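Local coordinates for protein putative glucose-6-phosphate 1-epimerase (Salmonella typhimurium, PDB 2HTA) that probably catalyses the interconversion of the alpha and beta anomers of glucose 6-phosphate, acting as a monomeric hexose-6-phosphate mutarotase, at residues 91-96 against 177-182. Numbering follows the deposited sequence.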
loop_
_atom_site.group_PDB
_atom_site.type_symbol
_atom_site.label_atom_id
_atom_site.label_comp_id
_atom_site.label_asym_id
_atom_site.label_seq_id
_atom_site.Cartn_x
_atom_site.Cartn_y
_atom_site.Cartn_z
ATOM N N GLY A 91 4.481 2.304 3.237
ATOM C CA GLY A 91 3.807 2.871 2.101
ATOM C C GLY A 91 2.675 1.979 1.646
ATOM O O GLY A 91 1.968 1.395 2.477
ATOM N N VAL A 92 2.515 1.845 0.324
ATOM C CA VAL A 92 1.401 1.051 -0.241
ATOM C C VAL A 92 2.001 0.050 -1.274
ATOM O O VAL A 92 2.019 0.297 -2.473
ATOM C CB VAL A 92 0.313 1.966 -0.906
ATOM C CG1 VAL A 92 -0.828 1.094 -1.491
ATOM C CG2 VAL A 92 -0.285 2.958 0.151
ATOM N N PRO A 93 2.553 -1.070 -0.786
ATOM C CA PRO A 93 3.033 -2.098 -1.730
ATOM C C PRO A 93 1.895 -2.555 -2.619
ATOM O O PRO A 93 0.808 -2.849 -2.127
ATOM C CB PRO A 93 3.464 -3.261 -0.796
ATOM C CG PRO A 93 3.733 -2.592 0.564
ATOM C CD PRO A 93 2.828 -1.388 0.628
ATOM N N ILE A 94 2.137 -2.619 -3.934
ATOM C CA ILE A 94 1.170 -3.199 -4.910
ATOM C C ILE A 94 1.522 -4.690 -5.010
ATOM O O ILE A 94 2.639 -5.030 -5.435
ATOM C CB ILE A 94 1.302 -2.550 -6.316
ATOM C CG1 ILE A 94 0.761 -1.071 -6.224
ATOM C CG2 ILE A 94 0.503 -3.337 -7.443
ATOM C CD1 ILE A 94 1.201 -0.282 -7.454
ATOM N N CYS A 95 0.575 -5.528 -4.613
ATOM C CA CYS A 95 0.810 -6.968 -4.562
ATOM C C CYS A 95 0.108 -7.577 -5.749
ATOM O O CYS A 95 -1.111 -7.669 -5.785
ATOM C CB CYS A 95 0.236 -7.555 -3.304
ATOM S SG CYS A 95 0.799 -6.701 -1.739
ATOM N N TRP A 96 0.890 -8.004 -6.714
ATOM C CA TRP A 96 0.348 -8.515 -7.980
ATOM C C TRP A 96 1.417 -9.359 -8.691
ATOM O O TRP A 96 2.558 -8.960 -8.733
ATOM C CB TRP A 96 -0.037 -7.313 -8.845
ATOM C CG TRP A 96 -0.850 -7.686 -10.074
ATOM C CD1 TRP A 96 -2.198 -7.668 -10.197
ATOM C CD2 TRP A 96 -0.327 -8.074 -11.366
ATOM N NE1 TRP A 96 -2.563 -8.084 -11.471
ATOM C CE2 TRP A 96 -1.428 -8.330 -12.200
ATOM C CE3 TRP A 96 0.973 -8.250 -11.875
ATOM C CZ2 TRP A 96 -1.281 -8.766 -13.542
ATOM C CZ3 TRP A 96 1.135 -8.667 -13.212
ATOM C CH2 TRP A 96 0.004 -8.922 -14.020
ATOM N N ALA A 177 -3.481 -7.091 -3.939
ATOM C CA ALA A 177 -3.774 -6.233 -2.783
ATOM C C ALA A 177 -3.117 -4.852 -2.928
ATOM O O ALA A 177 -2.058 -4.712 -3.612
ATOM C CB ALA A 177 -3.224 -6.876 -1.478
ATOM N N LEU A 178 -3.724 -3.833 -2.287
ATOM C CA LEU A 178 -2.996 -2.597 -2.044
ATOM C C LEU A 178 -2.726 -2.659 -0.532
ATOM O O LEU A 178 -3.649 -2.611 0.282
ATOM C CB LEU A 178 -3.866 -1.379 -2.461
ATOM C CG LEU A 178 -4.387 -1.429 -3.884
ATOM C CD1 LEU A 178 -5.328 -0.219 -4.211
ATOM C CD2 LEU A 178 -3.165 -1.418 -4.875
ATOM N N HIS A 179 -1.464 -2.901 -0.179
ATOM C CA HIS A 179 -1.079 -3.371 1.161
ATOM C C HIS A 179 -0.758 -2.164 2.067
ATOM O O HIS A 179 0.311 -2.101 2.662
ATOM C CB HIS A 179 0.189 -4.229 1.001
ATOM C CG HIS A 179 0.570 -5.050 2.192
ATOM N ND1 HIS A 179 0.835 -4.498 3.419
ATOM C CD2 HIS A 179 0.858 -6.383 2.314
ATOM C CE1 HIS A 179 1.209 -5.441 4.271
ATOM N NE2 HIS A 179 1.266 -6.585 3.615
ATOM N N SER A 180 -1.677 -1.207 2.179
ATOM C CA SER A 180 -1.335 0.067 2.847
ATOM C C SER A 180 -0.953 0.017 4.331
ATOM O O SER A 180 -1.627 -0.644 5.120
ATOM C CB SER A 180 -2.536 1.023 2.698
ATOM O OG SER A 180 -3.000 0.916 1.381
ATOM N N TYR A 181 0.121 0.743 4.679
ATOM C CA TYR A 181 0.613 0.953 6.052
ATOM C C TYR A 181 0.223 2.380 6.500
ATOM O O TYR A 181 0.744 3.340 5.961
ATOM C CB TYR A 181 2.136 0.949 6.071
ATOM C CG TYR A 181 2.739 -0.424 5.853
ATOM C CD1 TYR A 181 2.737 -1.030 4.570
ATOM C CD2 TYR A 181 3.357 -1.079 6.882
ATOM C CE1 TYR A 181 3.354 -2.289 4.319
ATOM C CE2 TYR A 181 3.968 -2.389 6.659
ATOM C CZ TYR A 181 3.940 -2.957 5.399
ATOM O OH TYR A 181 4.530 -4.204 5.181
ATOM N N PHE A 182 -0.592 2.461 7.525
ATOM C CA PHE A 182 -1.111 3.715 8.038
ATOM C C PHE A 182 -0.395 4.034 9.325
ATOM O O PHE A 182 -0.252 3.193 10.205
ATOM C CB PHE A 182 -2.621 3.592 8.236
ATOM C CG PHE A 182 -3.348 3.434 6.951
ATOM C CD1 PHE A 182 -3.844 2.187 6.552
ATOM C CD2 PHE A 182 -3.442 4.510 6.069
ATOM C CE1 PHE A 182 -4.459 2.034 5.305
ATOM C CE2 PHE A 182 -4.091 4.384 4.820
ATOM C CZ PHE A 182 -4.593 3.134 4.438
#
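The carbonyl oxygen of Gly91 is met from several directions by 177-182: Tyr181 N donates a hydrogen bond to Gly91 O at 2.9 Å, Ser180 CA adds a CH...O contact, and Tyr181 CD1 brings the edge of the phenol ring to 3.3 Å from Gly91 O. That ring edge continues along the proline, with Tyr181 CE1 3.8 Å from Pro93 CG, and the two side chains cross at roughly a right angle. Beyond the ring, Tyr181 OH is hydrogen-bonded to Arg89, a substrate-binding residue by similarity.

The backbones run antiparallel, their end-to-end directions 163° apart. Regular pairing is confined to one end, where Cys95 and Ala177 form a hydrogen-bonded pair, exchanging N-H...O bonds both ways, and Ile94 and Leu178 the adjoining non-hydrogen-bonded pair. Further along, His179 is the centre of an inverse gamma turn, yet its N still reaches Pro93 O at 3.0 Å with a nearly straight N-H...O angle of 168°. This buried ladder lies near the centre of the chain, in the antiparallel beta-sandwich of the galactose mutarotase clan, and it carries His179, an inferred active-site residue.

With CG anti to the backbone N (chi1 -167°), the imidazole extends past the proline toward Glu282, the other inferred active-site residue, while His110 meets it edge-to-face. Cys95 SG lies at the imidazole edge, near the ring plane, and packs 3.7 Å from His179 CB. On the sheet face bearing Ile94 and Leu178, Val92 directs CG1 to Leu178 CB at 4.0 Å. Ser180 OG also rests against both Val92 methyls, CG1 and CG2, and its polar need is met by a hydrogen bond with Gln302 of strand 298-308.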